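Local atomic coordinates of SOXA (Paracoccus denitrificans, PDB entry 2C1D), a protein that forms, together with SoxX, a heme enzyme that joins thiosulfate to a cysteine of the carrier SoxY, starting sulfur oxidation in the periplasm. Residues 67-72 and 78-83; 82-87 and 115-120; 109-114 and 132-137. All blocks are in the same frame, centred on the assembly; numbering follows the deposited sequence.

Interaction 1: 67-72 and 78-83; sequences DKWNAA and ESCASC. With HEC (heme c), chain I.
The backbones of Trp69, near the end of helix 59-70, and Ala81, in the first turn of helix 80-84, are tied by Ala81 N donating to Trp69 O (3.2 Å, N-H...O angle 151°). A chi1 of 171° sets the Trp69 indole beside its own carbonyl carbon, so that ring and carbonyl both meet the first turn of helix 80-84. Cys80 CB lies over one face, 3.6 Å from the centroid of the six-membered ring, a CH-pi contact, and Cys80 SG stands obliquely to this ring. At the pyrrole end, Trp69 NE1 is 3.6 Å from Ala81 CB and donates its N-H to Gln85 O. Residues 80-84 form the CXXCH motif of c-type cytochromes, and Cys80 SG is bonded to heme CAB (1.9 Å). With an alanine in place of Trp69, Cys80 CB would probably face a gap and Gln85 O would be left without its indole donor. Ser79 caps the helix, its OG accepting from Ser82 N at 3.0 Å, while Ser82 OG donates to Ser79 O in the carbonyl plane. One water accepts from Cys80 N (3.0 Å); a second links Asn70 O to Ser79 OG.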
# COMPACT_ATOMS: atom_id res chain seq x y z
N ASP A 67 -5.78 -26.04 13.75
CA ASP A 67 -6.77 -26.43 14.76
C ASP A 67 -8.17 -26.17 14.26
O ASP A 67 -9.04 -27.02 14.41
CB ASP A 67 -6.51 -25.73 16.11
CG ASP A 67 -5.21 -26.18 16.76
OD1 ASP A 67 -4.69 -27.27 16.41
OD2 ASP A 67 -4.60 -25.52 17.61
N LYS A 68 -8.39 -25.03 13.63
CA LYS A 68 -9.71 -24.70 13.14
C LYS A 68 -10.10 -25.58 11.94
O LYS A 68 -11.27 -25.91 11.77
CB LYS A 68 -9.81 -23.20 12.79
CG LYS A 68 -9.65 -22.29 14.03
CD LYS A 68 -9.41 -20.81 13.72
CE LYS A 68 -9.59 -19.96 15.00
NZ LYS A 68 -9.40 -18.48 14.78
N TRP A 69 -9.13 -25.99 11.14
CA TRP A 69 -9.36 -26.90 10.00
C TRP A 69 -9.86 -28.26 10.49
O TRP A 69 -10.74 -28.87 9.88
CB TRP A 69 -8.06 -27.06 9.20
CG TRP A 69 -8.04 -28.11 8.13
CD1 TRP A 69 -7.73 -29.45 8.28
CD2 TRP A 69 -8.25 -27.91 6.73
NE1 TRP A 69 -7.79 -30.09 7.07
CE2 TRP A 69 -8.10 -29.18 6.09
CE3 TRP A 69 -8.60 -26.79 5.95
CZ2 TRP A 69 -8.28 -29.35 4.73
CZ3 TRP A 69 -8.77 -26.96 4.58
CH2 TRP A 69 -8.59 -28.23 3.97
N ASN A 70 -9.32 -28.70 11.63
CA ASN A 70 -9.68 -29.97 12.25
C ASN A 70 -10.87 -29.90 13.21
O ASN A 70 -11.35 -30.94 13.65
CB ASN A 70 -8.47 -30.58 12.97
CG ASN A 70 -7.41 -31.06 12.01
OD1 ASN A 70 -7.72 -31.72 11.00
ND2 ASN A 70 -6.16 -30.73 12.29
N ALA A 71 -11.35 -28.70 13.53
CA ALA A 71 -12.41 -28.56 14.52
C ALA A 71 -13.80 -28.82 13.94
O ALA A 71 -14.16 -28.33 12.87
CB ALA A 71 -12.36 -27.19 15.18
N ALA A 72 -14.59 -29.57 14.69
CA ALA A 72 -15.98 -29.84 14.33
C ALA A 72 -16.83 -28.62 14.63
O ALA A 72 -17.65 -28.65 15.56
CB ALA A 72 -16.49 -31.07 15.10
N GLU A 78 -19.52 -30.72 11.39
CA GLU A 78 -18.67 -30.82 10.21
C GLU A 78 -17.37 -30.08 10.46
O GLU A 78 -17.37 -29.04 11.14
CB GLU A 78 -19.34 -30.21 8.98
CG GLU A 78 -20.62 -30.92 8.55
CD GLU A 78 -21.87 -30.18 8.98
OE1 GLU A 78 -22.87 -30.23 8.23
OE2 GLU A 78 -21.85 -29.55 10.05
N SER A 79 -16.28 -30.63 9.93
CA SER A 79 -15.00 -29.93 9.88
C SER A 79 -14.47 -29.86 8.43
O SER A 79 -14.92 -30.60 7.54
CB SER A 79 -13.97 -30.64 10.75
OG SER A 79 -13.61 -31.87 10.19
N CYS A 80 -13.52 -28.94 8.21
CA CYS A 80 -12.83 -28.86 6.92
C CYS A 80 -12.29 -30.23 6.59
O CYS A 80 -12.50 -30.77 5.51
CB CYS A 80 -11.67 -27.83 6.94
SG CYS A 80 -12.16 -26.18 7.49
N ALA A 81 -11.62 -30.83 7.55
CA ALA A 81 -10.96 -32.10 7.31
C ALA A 81 -11.92 -33.23 6.98
O ALA A 81 -11.51 -34.18 6.32
CB ALA A 81 -10.10 -32.48 8.49
N SER A 82 -13.15 -33.16 7.48
CA SER A 82 -14.16 -34.21 7.25
C SER A 82 -14.41 -34.40 5.76
O SER A 82 -14.71 -35.52 5.34
CB SER A 82 -15.46 -33.95 8.04
OG SER A 82 -16.18 -32.81 7.59
N CYS A 83 -14.24 -33.34 4.97
CA CYS A 83 -14.36 -33.42 3.51
C CYS A 83 -13.04 -33.37 2.76
O CYS A 83 -12.90 -34.04 1.74
CB CYS A 83 -15.27 -32.33 3.00
SG CYS A 83 -16.98 -32.50 3.55
FE HEC I . -14.39 -26.92 1.15
CHA HEC I . -13.96 -26.26 -2.26
CHB HEC I . -11.87 -24.85 1.87
CHC HEC I . -15.11 -27.37 4.43
CHD HEC I . -16.41 -29.58 0.32
NA HEC I . -13.15 -25.80 0.00
C1A HEC I . -13.11 -25.66 -1.36
C2A HEC I . -12.06 -24.74 -1.70
C3A HEC I . -11.49 -24.35 -0.55
C4A HEC I . -12.18 -24.99 0.55
CMA HEC I . -10.33 -23.37 -0.38
CAA HEC I . -11.70 -24.32 -3.13
CBA HEC I . -11.01 -25.50 -3.79
CGA HEC I . -10.78 -25.33 -5.29
O1A HEC I . -11.49 -24.55 -5.97
O2A HEC I . -9.85 -26.02 -5.76
NB HEC I . -13.60 -26.25 2.86
C1B HEC I . -12.60 -25.30 2.94
C2B HEC I . -12.51 -24.88 4.33
C3B HEC I . -13.40 -25.58 5.04
C4B HEC I . -14.10 -26.47 4.12
CMB HEC I . -11.49 -23.86 4.87
CAB HEC I . -13.66 -25.47 6.58
CBB HEC I . -13.94 -24.19 6.95
NC HEC I . -15.55 -28.28 2.18
C1C HEC I . -15.77 -28.21 3.53
C2C HEC I . -16.69 -29.27 3.87
C3C HEC I . -17.16 -29.81 2.72
C4C HEC I . -16.37 -29.24 1.65
CMC HEC I . -17.32 -29.43 5.28
CAC HEC I . -18.21 -30.96 2.55
CBC HEC I . -19.42 -30.84 3.14
ND HEC I . -15.06 -27.77 -0.69
C1D HEC I . -15.95 -28.84 -0.75
C2D HEC I . -16.35 -29.05 -2.13
C3D HEC I . -15.61 -28.01 -2.94
C4D HEC I . -14.82 -27.26 -1.96
CMD HEC I . -17.32 -30.10 -2.70
CAD HEC I . -15.67 -27.78 -4.46
CBD HEC I . -14.63 -28.64 -5.12
CGD HEC I . -14.55 -28.34 -6.61
O1D HEC I . -14.18 -29.28 -7.39
O2D HEC I . -14.82 -27.19 -7.01
O HOH W 1 -13.53 -27.05 10.54
O HOH W 2 -12.30 -33.27 11.89

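Interaction 2: 82-87 and 115-120; sequences SCHQGP and NACVTE. With HEC (heme c), chain I.
The axial ligation of a c-type heme brings His84 and Cys117 together, one from each side of the porphyrin. His84 NE2 binds the iron at 2.1 Å and Cys117 SG at 2.2 Å. The two donor atoms are 4.3 Å apart, practically the sum of the two bonds, which puts nitrogen, iron and sulfur almost on a straight line. The segments bury little of each other, and the metal is what joins them. Cys117 SG lies at the edge of the imidazole, 88° off the ring normal. The His84 ring stands upright on the porphyrin, turned closer to the NB-ND line than to the NA-NC line: CD2 is 3.1 Å from heme NB, and CE1 lies close to ND. On the far side the coordination is bent at the sulfur, which carries Cys117 CB off the axis and over the same NB, 3.3 Å away.

His84 closes the CXXCH motif, whereas the sixth ligand comes from helix 110-122, a cysteine where many class I cytochromes c use a methionine. The second heme of the protein has the same His/Cys pair, His184 and Cys225, the latter being the active-site persulfide residue. With chi1 of -74°, Cys117 SG is anti to its carbonyl carbon and extends from the helix to the metal. The helix widens into a pi-type turn at 117-120, and Asn115 O takes two donors from Thr119, its N at 3.0 Å and its OG1 at 2.8 Å. Val118 CG2 also packs on the heme, 4.0 Å from CBB, and the side chain of His84 touches Met90.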
# COMPACT_ATOMS: atom_id res chain seq x y z
N SER A 82 -13.15 -33.16 7.48
CA SER A 82 -14.16 -34.21 7.25
C SER A 82 -14.41 -34.40 5.76
O SER A 82 -14.71 -35.52 5.34
CB SER A 82 -15.46 -33.95 8.04
OG SER A 82 -16.18 -32.81 7.59
N CYS A 83 -14.24 -33.34 4.97
CA CYS A 83 -14.36 -33.42 3.51
C CYS A 83 -13.04 -33.37 2.76
O CYS A 83 -12.90 -34.04 1.74
CB CYS A 83 -15.27 -32.33 3.00
SG CYS A 83 -16.98 -32.50 3.55
N HIS A 84 -12.09 -32.57 3.23
CA HIS A 84 -10.85 -32.31 2.47
C HIS A 84 -9.67 -33.10 2.98
O HIS A 84 -8.59 -33.03 2.41
CB HIS A 84 -10.49 -30.84 2.53
CG HIS A 84 -11.47 -29.96 1.83
ND1 HIS A 84 -11.67 -30.01 0.47
CD2 HIS A 84 -12.27 -28.98 2.30
CE1 HIS A 84 -12.57 -29.10 0.13
NE2 HIS A 84 -12.95 -28.46 1.23
N GLN A 85 -9.87 -33.86 4.07
CA GLN A 85 -8.76 -34.50 4.80
C GLN A 85 -7.67 -33.49 5.21
O GLN A 85 -8.00 -32.41 5.68
CB GLN A 85 -8.22 -35.69 4.00
CG GLN A 85 -9.27 -36.78 3.80
CD GLN A 85 -9.74 -36.90 2.36
OE1 GLN A 85 -10.53 -36.08 1.90
NE2 GLN A 85 -9.27 -37.95 1.66
N GLY A 86 -6.38 -33.83 5.06
CA GLY A 86 -5.30 -32.91 5.39
C GLY A 86 -5.37 -31.61 4.61
O GLY A 86 -5.96 -31.56 3.52
N PRO A 87 -4.76 -30.55 5.13
CA PRO A 87 -4.78 -29.26 4.42
C PRO A 87 -3.92 -29.30 3.16
O PRO A 87 -4.06 -28.42 2.30
CB PRO A 87 -4.25 -28.28 5.46
CG PRO A 87 -3.34 -29.11 6.35
CD PRO A 87 -4.00 -30.50 6.39
N ASN A 115 -15.46 -18.98 2.56
CA ASN A 115 -16.84 -18.70 2.96
C ASN A 115 -17.93 -19.51 2.21
O ASN A 115 -19.04 -19.71 2.75
CB ASN A 115 -17.15 -17.20 2.91
CG ASN A 115 -16.94 -16.52 4.25
OD1 ASN A 115 -17.00 -17.18 5.31
ND2 ASN A 115 -16.64 -15.22 4.22
N ALA A 116 -17.64 -19.95 1.01
CA ALA A 116 -18.60 -20.83 0.32
C ALA A 116 -18.77 -22.12 1.14
O ALA A 116 -19.90 -22.59 1.36
CB ALA A 116 -18.18 -21.11 -1.12
N CYS A 117 -17.67 -22.68 1.63
CA CYS A 117 -17.77 -23.90 2.41
C CYS A 117 -18.38 -23.63 3.78
O CYS A 117 -19.30 -24.32 4.21
CB CYS A 117 -16.43 -24.62 2.49
SG CYS A 117 -16.01 -25.44 0.90
N VAL A 118 -17.89 -22.58 4.44
CA VAL A 118 -18.44 -22.17 5.74
C VAL A 118 -19.98 -22.06 5.71
O VAL A 118 -20.65 -22.60 6.59
CB VAL A 118 -17.82 -20.85 6.22
CG1 VAL A 118 -18.46 -20.36 7.51
CG2 VAL A 118 -16.34 -20.99 6.42
N THR A 119 -20.54 -21.38 4.71
CA THR A 119 -21.99 -21.11 4.68
C THR A 119 -22.83 -22.24 4.07
O THR A 119 -23.82 -22.70 4.67
CB THR A 119 -22.32 -19.79 3.95
OG1 THR A 119 -21.82 -19.82 2.61
CG2 THR A 119 -21.61 -18.59 4.64
N GLU A 120 -22.44 -22.70 2.90
CA GLU A 120 -23.19 -23.75 2.20
C GLU A 120 -23.01 -25.15 2.78
O GLU A 120 -23.92 -25.95 2.70
CB GLU A 120 -22.80 -23.79 0.73
CG GLU A 120 -22.97 -22.45 0.05
CD GLU A 120 -22.95 -22.53 -1.46
OE1 GLU A 120 -22.47 -21.56 -2.09
OE2 GLU A 120 -23.41 -23.56 -2.02
FE HEC I . -14.39 -26.92 1.15
CHA HEC I . -13.96 -26.26 -2.26
CHB HEC I . -11.87 -24.85 1.87
CHC HEC I . -15.11 -27.37 4.43
CHD HEC I . -16.41 -29.58 0.32
NA HEC I . -13.15 -25.80 0.00
C1A HEC I . -13.11 -25.66 -1.36
C2A HEC I . -12.06 -24.74 -1.70
C3A HEC I . -11.49 -24.35 -0.55
C4A HEC I . -12.18 -24.99 0.55
CMA HEC I . -10.33 -23.37 -0.38
CAA HEC I . -11.70 -24.32 -3.13
CBA HEC I . -11.01 -25.50 -3.79
CGA HEC I . -10.78 -25.33 -5.29
O1A HEC I . -11.49 -24.55 -5.97
O2A HEC I . -9.85 -26.02 -5.76
NB HEC I . -13.60 -26.25 2.86
C1B HEC I . -12.60 -25.30 2.94
C2B HEC I . -12.51 -24.88 4.33
C3B HEC I . -13.40 -25.58 5.04
C4B HEC I . -14.10 -26.47 4.12
CMB HEC I . -11.49 -23.86 4.87
CAB HEC I . -13.66 -25.47 6.58
CBB HEC I . -13.94 -24.19 6.95
NC HEC I . -15.55 -28.28 2.18
C1C HEC I . -15.77 -28.21 3.53
C2C HEC I . -16.69 -29.27 3.87
C3C HEC I . -17.16 -29.81 2.72
C4C HEC I . -16.37 -29.24 1.65
CMC HEC I . -17.32 -29.43 5.28
CAC HEC I . -18.21 -30.96 2.55
CBC HEC I . -19.42 -30.84 3.14
ND HEC I . -15.06 -27.77 -0.69
C1D HEC I . -15.95 -28.84 -0.75
C2D HEC I . -16.35 -29.05 -2.13
C3D HEC I . -15.61 -28.01 -2.94
C4D HEC I . -14.82 -27.26 -1.96
CMD HEC I . -17.32 -30.10 -2.70
CAD HEC I . -15.67 -27.78 -4.46
CBD HEC I . -14.63 -28.64 -5.12
CGD HEC I . -14.55 -28.34 -6.61
O1D HEC I . -14.18 -29.28 -7.39
O2D HEC I . -14.82 -27.19 -7.01

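Interaction 3: 109-114 and 132-137; sequences IMEDYV and DNMKDM. With HEC (heme c), chain I.
Behind one wall of the heme pocket, to which Met137 and Tyr113 belong, Val114 of helix 110-122 packs on Met134 and Met137 of helix 132-143. The short helical segments pass at 10.6 Å between axes, steeply inclined at 111°, and methionines fill the crossing. With CG anti to the backbone N (chi1 -167°) and bends at the next two torsions, Met134 folds its thioether against the partner helix: SD rests 3.8 Å from Val114 CG1, and the CE methyl reaches Glu111 O at 3.6 Å. Glu111 crosses the Met134 chain at about a right angle, CG to CG 3.9 Å. In the cytochrome c fold adopted here, helix 132-143 also packs on helix 59-70, where Met137 touches Trp69. Met137 CG approaches Val114 CG2 (4.3 Å) and, 3.6 Å away, the heme methyl CMB. Tyr113 serves the heme on another flank of helix 110-122: its ring face lies over the propionate, CG 3.4 Å from CAA and CZ 3.4 Å from O1A. Tyr113 OH is held by hydrogen bonds to Asp101 and Arg99. N-cap Ile109 gives its backbone N-H to Asp112 OD2, on the anti side and somewhat out of the carboxylate plane; this oxygen also salt-bridges Lys242.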
# COMPACT_ATOMS: atom_id res chain seq x y z
N ILE A 109 -11.44 -14.66 -4.69
CA ILE A 109 -10.28 -14.56 -3.80
C ILE A 109 -10.46 -15.68 -2.81
O ILE A 109 -11.51 -16.30 -2.76
CB ILE A 109 -10.17 -13.18 -3.10
CG1 ILE A 109 -11.37 -12.88 -2.19
CG2 ILE A 109 -10.02 -12.10 -4.15
CD1 ILE A 109 -11.33 -11.54 -1.49
N MET A 110 -9.43 -15.95 -2.03
CA MET A 110 -9.40 -17.13 -1.20
C MET A 110 -10.52 -17.07 -0.19
O MET A 110 -11.14 -18.10 0.11
CB MET A 110 -8.06 -17.28 -0.50
CG MET A 110 -7.85 -18.67 0.14
SD MET A 110 -7.71 -19.97 -1.09
CE MET A 110 -6.10 -19.65 -1.67
N GLU A 111 -10.78 -15.87 0.32
CA GLU A 111 -11.84 -15.61 1.27
C GLU A 111 -13.20 -16.10 0.73
O GLU A 111 -14.02 -16.59 1.49
CB GLU A 111 -11.92 -14.11 1.59
CG GLU A 111 -10.78 -13.55 2.42
CD GLU A 111 -9.62 -13.01 1.60
OE1 GLU A 111 -9.34 -13.55 0.50
OE2 GLU A 111 -8.95 -12.08 2.08
N ASP A 112 -13.42 -15.96 -0.57
CA ASP A 112 -14.67 -16.45 -1.16
C ASP A 112 -14.76 -17.97 -1.13
O ASP A 112 -15.82 -18.49 -0.89
CB ASP A 112 -14.85 -15.99 -2.59
CG ASP A 112 -14.90 -14.50 -2.73
OD1 ASP A 112 -15.60 -13.81 -1.94
OD2 ASP A 112 -14.27 -13.94 -3.65
N TYR A 113 -13.68 -18.70 -1.42
CA TYR A 113 -13.77 -20.17 -1.32
C TYR A 113 -14.02 -20.60 0.11
O TYR A 113 -14.85 -21.48 0.37
CB TYR A 113 -12.51 -20.85 -1.84
CG TYR A 113 -12.34 -20.94 -3.34
CD1 TYR A 113 -11.13 -20.59 -3.94
CD2 TYR A 113 -13.36 -21.41 -4.15
CE1 TYR A 113 -10.96 -20.68 -5.30
CE2 TYR A 113 -13.21 -21.52 -5.52
CZ TYR A 113 -12.00 -21.15 -6.10
OH TYR A 113 -11.83 -21.27 -7.45
N VAL A 114 -13.32 -20.00 1.06
CA VAL A 114 -13.46 -20.40 2.45
C VAL A 114 -14.93 -20.15 2.85
O VAL A 114 -15.58 -21.04 3.35
CB VAL A 114 -12.47 -19.65 3.38
CG1 VAL A 114 -12.75 -19.97 4.82
CG2 VAL A 114 -11.01 -20.03 3.03
N ASP A 132 -10.29 -13.40 12.65
CA ASP A 132 -9.24 -14.34 12.99
C ASP A 132 -9.44 -15.71 12.37
O ASP A 132 -8.48 -16.30 11.90
CB ASP A 132 -9.07 -14.42 14.50
CG ASP A 132 -8.23 -13.29 15.03
OD1 ASP A 132 -8.34 -12.93 16.22
OD2 ASP A 132 -7.42 -12.68 14.28
N ASN A 133 -10.67 -16.20 12.33
CA ASN A 133 -10.94 -17.49 11.68
C ASN A 133 -10.48 -17.45 10.23
O ASN A 133 -9.85 -18.38 9.76
CB ASN A 133 -12.42 -17.87 11.76
CG ASN A 133 -12.84 -18.35 13.14
OD1 ASN A 133 -12.00 -18.63 14.00
ND2 ASN A 133 -14.15 -18.46 13.36
N MET A 134 -10.79 -16.36 9.55
CA MET A 134 -10.41 -16.17 8.15
C MET A 134 -8.91 -15.99 7.93
O MET A 134 -8.33 -16.68 7.06
CB MET A 134 -11.17 -15.02 7.53
CG MET A 134 -11.06 -14.95 6.01
SD MET A 134 -11.65 -16.36 5.09
CE MET A 134 -13.42 -15.96 4.99
N LYS A 135 -8.27 -15.13 8.70
CA LYS A 135 -6.83 -14.89 8.54
C LYS A 135 -6.01 -16.14 8.87
O LYS A 135 -5.07 -16.49 8.17
CB LYS A 135 -6.39 -13.69 9.40
CG LYS A 135 -7.12 -12.42 9.01
CD LYS A 135 -6.56 -11.15 9.65
CE LYS A 135 -6.48 -11.19 11.18
NZ LYS A 135 -6.19 -9.80 11.70
N ASP A 136 -6.39 -16.87 9.92
CA ASP A 136 -5.71 -18.11 10.24
C ASP A 136 -5.90 -19.14 9.12
O ASP A 136 -4.97 -19.88 8.79
CB ASP A 136 -6.19 -18.77 11.53
CG ASP A 136 -6.05 -17.88 12.77
OD1 ASP A 136 -5.31 -16.85 12.80
OD2 ASP A 136 -6.76 -18.14 13.77
N MET A 137 -7.12 -19.25 8.60
CA MET A 137 -7.39 -20.25 7.57
C MET A 137 -6.61 -19.92 6.29
O MET A 137 -6.01 -20.81 5.69
CB MET A 137 -8.88 -20.39 7.28
CG MET A 137 -9.22 -21.70 6.54
SD MET A 137 -8.72 -23.18 7.42
CE MET A 137 -9.94 -23.12 8.79
FE HEC I . -14.39 -26.92 1.15
CHA HEC I . -13.96 -26.26 -2.26
CHB HEC I . -11.87 -24.85 1.87
CHC HEC I . -15.11 -27.37 4.43
CHD HEC I . -16.41 -29.58 0.32
NA HEC I . -13.15 -25.80 0.00
C1A HEC I . -13.11 -25.66 -1.36
C2A HEC I . -12.06 -24.74 -1.70
C3A HEC I . -11.49 -24.35 -0.55
C4A HEC I . -12.18 -24.99 0.55
CMA HEC I . -10.33 -23.37 -0.38
CAA HEC I . -11.70 -24.32 -3.13
CBA HEC I . -11.01 -25.50 -3.79
CGA HEC I . -10.78 -25.33 -5.29
O1A HEC I . -11.49 -24.55 -5.97
O2A HEC I . -9.85 -26.02 -5.76
NB HEC I . -13.60 -26.25 2.86
C1B HEC I . -12.60 -25.30 2.94
C2B HEC I . -12.51 -24.88 4.33
C3B HEC I . -13.40 -25.58 5.04
C4B HEC I . -14.10 -26.47 4.12
CMB HEC I . -11.49 -23.86 4.87
CAB HEC I . -13.66 -25.47 6.58
CBB HEC I . -13.94 -24.19 6.95
NC HEC I . -15.55 -28.28 2.18
C1C HEC I . -15.77 -28.21 3.53
C2C HEC I . -16.69 -29.27 3.87
C3C HEC I . -17.16 -29.81 2.72
C4C HEC I . -16.37 -29.24 1.65
CMC HEC I . -17.32 -29.43 5.28
CAC HEC I . -18.21 -30.96 2.55
CBC HEC I . -19.42 -30.84 3.14
ND HEC I . -15.06 -27.77 -0.69
C1D HEC I . -15.95 -28.84 -0.75
C2D HEC I . -16.35 -29.05 -2.13
C3D HEC I . -15.61 -28.01 -2.94
C4D HEC I . -14.82 -27.26 -1.96
CMD HEC I . -17.32 -30.10 -2.70
CAD HEC I . -15.67 -27.78 -4.46
CBD HEC I . -14.63 -28.64 -5.12
CGD HEC I . -14.55 -28.34 -6.61
O1D HEC I . -14.18 -29.28 -7.39
O2D HEC I . -14.82 -27.19 -7.01

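All three contacts surround one heme within a single cytochrome c domain. Interaction 3 is the buried one, a helix crossing packed through methionines, Val114 and the aliphatic part of Glu111, without a hydrogen bond between its segments. Interactions 1 and 2 are only partly buried and share helix 80-84: the first relies on backbone bonding, an aromatic face and waters, the second on metal coordination. Interactions 2 and 3 draw on successive parts of helix 110-122, and Asn115 packs against Met134 where they meet. Interaction 1 adjoins both others, through Trp69 against Pro87 and the His84 side chain, and through the salt bridge of Lys68 with Asp136 between helices 59-70 and 132-143.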